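Local coordinates for protein dioxygenase (Pseudomonas brassicacearum, PDB 5V2D) that probably cleaves the central double bond of lignin-derived stilbenes with molecular oxygen at an iron centre, as a lignostilbene dioxygenase, at residues A288-G300 / W350-P363. Numbering follows the deposited sequence. Where two conformers were deposited one is given.
Sequences AQDVRWFKGPMDG and WTFDLNSGRDEVEP
The backbone O of Asp-359 accepts the hydrogen bond of Lys-295 N (2.8 Å), and Phe-294 CA adds a longer C-H...O contact to the same oxygen. Lys-295 uses both its backbone groups: its O takes the N-H of Val-361, two residues beyond Asp-359, at 2.8 Å, which makes a single bridge between Lys-295 and Glu-360. Beside it the Lys-295 side chain crosses that of Asp-359 at a slant, its NZ in a long salt bridge with OD1 (3.8 Å), which suits a long, flexible charged side chain in a partly exposed position.

Next to the bridge, the buried Phe-294 packs its aromatic ring against the other segment. Phe-352 turns its edge toward one face of this ring, the planes at 61°, and lays its CB over the ring centre, 4.1 Å from the centroid, as a CH-pi contact. Leu-354 CD1 meets the ring edge at CZ (3.9 Å), while Val-361 CG1 approaches CD1 obliquely. An alanine in place of Phe-294 would probably open a gap beside Phe-352 and Leu-354 and deprive both of their shared apolar partner.

The Arg-292 chain bends at chi2 and chi3 (-82° and -63°), bringing NH1 to Leu-354 O in the guanidinium plane, on a carbonyl lone pair, at 2.9 Å; Leu-354 CD1 lies over one face of the same group. At the other end, Pro-297 CD meets the edge of Trp-350 at CH2 (4.0 Å). Gly-296 is fitting beside it, since a CB there would clash with that indole.

The contact joins two blades of the beta-propeller characteristic of this dioxygenase family: strand 292-298, outermost in its sheet and paired with 276-283, meets the end of strand 345-353 and the loop that follows, and Phe-279 packs against both Trp-350 and Phe-352.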
loop_
_atom_site.group_PDB
_atom_site.type_symbol
_atom_site.label_atom_id
_atom_site.label_comp_id
_atom_site.label_asym_id
_atom_site.label_seq_id
_atom_site.Cartn_x
_atom_site.Cartn_y
_atom_site.Cartn_z
ATOM N N ALA A 288 -5.669 -15.063 -22.619
ATOM C CA ALA A 288 -5.488 -16.103 -21.608
ATOM C C ALA A 288 -4.514 -17.178 -21.977
ATOM O O ALA A 288 -3.685 -17.610 -21.177
ATOM C CB ALA A 288 -6.813 -16.701 -21.203
ATOM N N GLN A 289 -4.548 -17.608 -23.229
ATOM C CA GLN A 289 -3.674 -18.696 -23.624
ATOM C C GLN A 289 -2.172 -18.319 -23.633
ATOM O O GLN A 289 -1.303 -19.181 -23.708
ATOM C CB GLN A 289 -4.157 -19.240 -24.990
ATOM C CG GLN A 289 -3.836 -18.327 -26.151
ATOM C CD GLN A 289 -4.826 -18.386 -27.340
ATOM O OE1 GLN A 289 -4.463 -18.828 -28.461
ATOM N NE2 GLN A 289 -6.081 -18.047 -27.065
ATOM N N ASP A 290 -1.844 -17.034 -23.580
ATOM C CA ASP A 290 -0.462 -16.585 -23.603
ATOM C C ASP A 290 0.168 -16.580 -22.192
ATOM O O ASP A 290 1.391 -16.348 -22.068
ATOM C CB ASP A 290 -0.384 -15.166 -24.164
ATOM C CG ASP A 290 -1.020 -15.009 -25.611
ATOM O OD1 ASP A 290 -0.787 -15.905 -26.405
ATOM O OD2 ASP A 290 -1.787 -14.040 -25.967
ATOM N N VAL A 291 -0.624 -16.840 -21.147
ATOM C CA VAL A 291 -0.093 -16.766 -19.810
ATOM C C VAL A 291 0.978 -17.801 -19.603
ATOM O O VAL A 291 0.786 -18.910 -19.998
ATOM C CB VAL A 291 -1.189 -16.986 -18.748
ATOM C CG1 VAL A 291 -0.563 -17.102 -17.344
ATOM C CG2 VAL A 291 -2.181 -15.850 -18.798
ATOM N N ARG A 292 2.104 -17.444 -19.006
ATOM C CA ARG A 292 3.127 -18.416 -18.602
ATOM C C ARG A 292 3.338 -18.349 -17.111
ATOM O O ARG A 292 3.358 -17.238 -16.534
ATOM C CB ARG A 292 4.464 -18.101 -19.252
ATOM C CG ARG A 292 4.515 -18.514 -20.740
ATOM C CD ARG A 292 4.838 -20.026 -20.843
ATOM N NE ARG A 292 6.164 -20.159 -20.259
ATOM C CZ ARG A 292 7.258 -19.742 -20.874
ATOM N NH1 ARG A 292 7.217 -19.193 -22.113
ATOM N NH2 ARG A 292 8.380 -19.851 -20.217
ATOM N N TRP A 293 3.576 -19.499 -16.480
ATOM C CA TRP A 293 3.750 -19.584 -15.021
ATOM C C TRP A 293 5.186 -19.849 -14.622
ATOM O O TRP A 293 5.892 -20.668 -15.270
ATOM C CB TRP A 293 2.844 -20.674 -14.490
ATOM C CG TRP A 293 1.372 -20.247 -14.599
ATOM C CD1 TRP A 293 0.516 -20.522 -15.640
ATOM C CD2 TRP A 293 0.631 -19.480 -13.665
ATOM N NE1 TRP A 293 -0.687 -19.968 -15.400
ATOM C CE2 TRP A 293 -0.665 -19.329 -14.194
ATOM C CE3 TRP A 293 0.929 -18.907 -12.417
ATOM C CZ2 TRP A 293 -1.690 -18.636 -13.520
ATOM C CZ3 TRP A 293 -0.121 -18.206 -11.737
ATOM C CH2 TRP A 293 -1.380 -18.087 -12.305
ATOM N N PHE A 294 5.663 -19.153 -13.599
ATOM C CA PHE A 294 6.997 -19.392 -13.105
ATOM C C PHE A 294 6.884 -19.621 -11.610
ATOM O O PHE A 294 5.986 -19.044 -10.938
ATOM C CB PHE A 294 7.890 -18.222 -13.348
ATOM C CG PHE A 294 8.208 -17.969 -14.802
ATOM C CD1 PHE A 294 9.409 -18.411 -15.351
ATOM C CD2 PHE A 294 7.302 -17.256 -15.595
ATOM C CE1 PHE A 294 9.701 -18.175 -16.678
ATOM C CE2 PHE A 294 7.512 -17.055 -16.941
ATOM C CZ PHE A 294 8.754 -17.473 -17.494
ATOM N N LYS A 295 7.806 -20.384 -11.047
ATOM C CA LYS A 295 7.812 -20.751 -9.651
ATOM C C LYS A 295 9.072 -20.348 -8.957
ATOM O O LYS A 295 10.162 -20.722 -9.375
ATOM C CB LYS A 295 7.766 -22.270 -9.510
ATOM C CG LYS A 295 6.461 -22.868 -9.933
ATOM C CD LYS A 295 6.638 -24.397 -9.995
ATOM C CE LYS A 295 5.366 -25.166 -9.611
ATOM N NZ LYS A 295 5.455 -26.366 -10.452
ATOM N N GLY A 296 8.923 -19.738 -7.789
ATOM C CA GLY A 296 10.021 -19.342 -6.939
ATOM C C GLY A 296 10.037 -20.213 -5.678
ATOM O O GLY A 296 9.276 -21.145 -5.551
ATOM N N PRO A 297 10.936 -19.926 -4.754
ATOM C CA PRO A 297 11.037 -20.665 -3.520
ATOM C C PRO A 297 9.797 -20.729 -2.663
ATOM O O PRO A 297 8.939 -19.813 -2.637
ATOM C CB PRO A 297 12.120 -19.891 -2.735
ATOM C CG PRO A 297 12.961 -19.239 -3.794
ATOM C CD PRO A 297 11.995 -18.902 -4.877
ATOM N N MET A 298 9.745 -21.794 -1.870
ATOM C CA MET A 298 8.709 -21.945 -0.876
ATOM C C MET A 298 9.052 -21.142 0.348
ATOM O O MET A 298 10.190 -20.746 0.559
ATOM C CB MET A 298 8.553 -23.407 -0.466
ATOM C CG MET A 298 8.223 -24.320 -1.639
ATOM S SD MET A 298 8.059 -26.072 -1.146
ATOM C CE MET A 298 9.330 -26.325 0.117
ATOM N N ASP A 299 8.016 -20.888 1.139
ATOM C CA ASP A 299 8.140 -20.213 2.434
ATOM C C ASP A 299 8.807 -18.827 2.343
ATOM O O ASP A 299 9.612 -18.423 3.188
ATOM C CB ASP A 299 8.845 -21.105 3.478
ATOM C CG ASP A 299 8.455 -20.757 4.895
ATOM O OD1 ASP A 299 7.374 -20.120 5.157
ATOM O OD2 ASP A 299 9.265 -21.105 5.768
ATOM N N GLY A 300 8.442 -18.120 1.280
ATOM C CA GLY A 300 8.868 -16.779 1.035
ATOM C C GLY A 300 7.673 -15.979 0.536
ATOM O O GLY A 300 6.728 -16.557 0.041
ATOM N N TRP A 350 13.766 -10.322 -9.639
ATOM C CA TRP A 350 13.360 -11.560 -10.316
ATOM C C TRP A 350 13.540 -11.374 -11.826
ATOM O O TRP A 350 13.238 -10.307 -12.372
ATOM C CB TRP A 350 11.889 -11.815 -10.072
ATOM C CG TRP A 350 11.504 -11.989 -8.673
ATOM C CD1 TRP A 350 11.031 -11.037 -7.866
ATOM C CD2 TRP A 350 11.388 -13.221 -7.966
ATOM N NE1 TRP A 350 10.692 -11.578 -6.643
ATOM C CE2 TRP A 350 10.866 -12.925 -6.697
ATOM C CE3 TRP A 350 11.700 -14.553 -8.270
ATOM C CZ2 TRP A 350 10.684 -13.878 -5.717
ATOM C CZ3 TRP A 350 11.523 -15.511 -7.264
ATOM C CH2 TRP A 350 11.012 -15.179 -6.035
ATOM N N THR A 351 13.979 -12.431 -12.518
ATOM C CA THR A 351 14.165 -12.423 -13.948
ATOM C C THR A 351 13.329 -13.604 -14.521
ATOM O O THR A 351 13.520 -14.777 -14.084
ATOM C CB THR A 351 15.641 -12.677 -14.241
ATOM O OG1 THR A 351 16.414 -11.581 -13.695
ATOM C CG2 THR A 351 15.885 -12.720 -15.784
ATOM N N PHE A 352 12.351 -13.296 -15.359
ATOM C CA PHE A 352 11.447 -14.290 -15.933
ATOM C C PHE A 352 11.824 -14.331 -17.439
ATOM O O PHE A 352 11.514 -13.418 -18.196
ATOM C CB PHE A 352 9.970 -13.913 -15.752
ATOM C CG PHE A 352 9.582 -13.721 -14.322
ATOM C CD1 PHE A 352 9.512 -12.438 -13.785
ATOM C CD2 PHE A 352 9.448 -14.776 -13.468
ATOM C CE1 PHE A 352 9.134 -12.244 -12.475
ATOM C CE2 PHE A 352 9.098 -14.589 -12.148
ATOM C CZ PHE A 352 8.953 -13.305 -11.639
ATOM N N ASP A 353 12.522 -15.392 -17.809
ATOM C CA ASP A 353 13.027 -15.561 -19.168
ATOM C C ASP A 353 12.003 -16.365 -19.908
ATOM O O ASP A 353 11.878 -17.611 -19.651
ATOM C CB ASP A 353 14.374 -16.267 -19.166
ATOM C CG ASP A 353 15.006 -16.352 -20.593
ATOM O OD1 ASP A 353 14.328 -16.048 -21.629
ATOM O OD2 ASP A 353 16.239 -16.561 -20.619
ATOM N N LEU A 354 11.241 -15.678 -20.774
ATOM C CA LEU A 354 10.149 -16.337 -21.434
ATOM C C LEU A 354 10.636 -17.430 -22.481
ATOM O O LEU A 354 9.837 -18.236 -22.932
ATOM C CB LEU A 354 9.307 -15.298 -22.166
ATOM C CG LEU A 354 7.984 -14.731 -21.670
ATOM C CD1 LEU A 354 7.339 -15.440 -20.456
ATOM C CD2 LEU A 354 8.072 -13.209 -21.545
ATOM N N ASN A 355 11.904 -17.325 -22.867
ATOM C CA ASN A 355 12.482 -18.282 -23.878
ATOM C C ASN A 355 13.267 -19.395 -23.299
ATOM O O ASN A 355 14.094 -20.027 -23.971
ATOM C CB ASN A 355 13.397 -17.512 -24.798
ATOM C CG ASN A 355 12.629 -16.512 -25.583
ATOM O OD1 ASN A 355 11.498 -16.830 -25.971
ATOM N ND2 ASN A 355 13.141 -15.291 -25.676
ATOM N N SER A 356 13.127 -19.605 -22.029
ATOM C CA SER A 356 14.019 -20.588 -21.368
ATOM C C SER A 356 13.155 -21.849 -21.163
ATOM O O SER A 356 11.886 -21.867 -21.292
ATOM C CB SER A 356 14.602 -20.000 -20.099
ATOM O OG SER A 356 14.025 -20.636 -18.942
ATOM N N GLY A 357 13.846 -22.922 -20.871
ATOM C CA GLY A 357 13.158 -24.199 -20.565
ATOM C C GLY A 357 12.564 -24.250 -19.152
ATOM O O GLY A 357 11.724 -25.034 -18.900
ATOM N N ARG A 358 12.994 -23.341 -18.275
ATOM C CA ARG A 358 12.923 -23.494 -16.856
ATOM C C ARG A 358 11.836 -22.494 -16.406
ATOM O O ARG A 358 11.784 -21.256 -16.645
ATOM C CB ARG A 358 14.213 -23.226 -16.028
ATOM C CG ARG A 358 15.585 -23.475 -16.638
ATOM C CD ARG A 358 16.611 -22.543 -15.970
ATOM N NE ARG A 358 16.509 -21.160 -16.485
ATOM C CZ ARG A 358 15.874 -20.103 -15.921
ATOM N NH1 ARG A 358 15.874 -18.924 -16.547
ATOM N NH2 ARG A 358 15.246 -20.185 -14.744
ATOM N N ASP A 359 10.984 -23.174 -15.706
ATOM C CA ASP A 359 9.919 -22.764 -14.856
ATOM C C ASP A 359 10.372 -22.127 -13.513
ATOM O O ASP A 359 9.654 -21.308 -12.963
ATOM C CB ASP A 359 9.469 -24.149 -14.394
ATOM C CG ASP A 359 8.066 -24.270 -14.179
ATOM O OD1 ASP A 359 7.667 -25.082 -13.327
ATOM O OD2 ASP A 359 7.303 -23.664 -14.950
ATOM N N GLU A 360 11.540 -22.552 -13.024
ATOM C CA GLU A 360 12.018 -22.294 -11.647
ATOM C C GLU A 360 12.825 -21.001 -11.659
ATOM O O GLU A 360 13.635 -20.807 -12.540
ATOM C CB GLU A 360 12.900 -23.435 -11.126
ATOM C CG GLU A 360 12.346 -24.848 -11.366
ATOM C CD GLU A 360 11.425 -25.369 -10.261
ATOM O OE1 GLU A 360 11.944 -25.510 -9.134
ATOM O OE2 GLU A 360 10.211 -25.694 -10.487
ATOM N N VAL A 361 12.577 -20.101 -10.716
ATOM C CA VAL A 361 13.315 -18.826 -10.643
ATOM C C VAL A 361 13.783 -18.651 -9.235
ATOM O O VAL A 361 13.103 -19.040 -8.248
ATOM C CB VAL A 361 12.453 -17.584 -11.056
ATOM C CG1 VAL A 361 12.143 -17.616 -12.544
ATOM C CG2 VAL A 361 11.105 -17.564 -10.349
ATOM N N GLU A 362 14.958 -18.057 -9.141
ATOM C CA GLU A 362 15.487 -17.599 -7.911
ATOM C C GLU A 362 15.710 -16.078 -7.959
ATOM O O GLU A 362 16.234 -15.569 -8.925
ATOM C CB GLU A 362 16.726 -18.391 -7.555
ATOM C CG GLU A 362 16.234 -19.603 -6.745
ATOM C CD GLU A 362 17.287 -20.628 -6.434
ATOM O OE1 GLU A 362 18.455 -20.270 -6.129
ATOM O OE2 GLU A 362 16.915 -21.815 -6.489
ATOM N N PRO A 363 15.330 -15.407 -6.874
ATOM C CA PRO A 363 15.504 -13.974 -6.837
ATOM C C PRO A 363 16.970 -13.631 -6.485
ATOM O O PRO A 363 17.613 -14.405 -5.801
ATOM C CB PRO A 363 14.540 -13.577 -5.684
ATOM C CG PRO A 363 14.580 -14.758 -4.740
ATOM C CD PRO A 363 14.647 -15.937 -5.649
#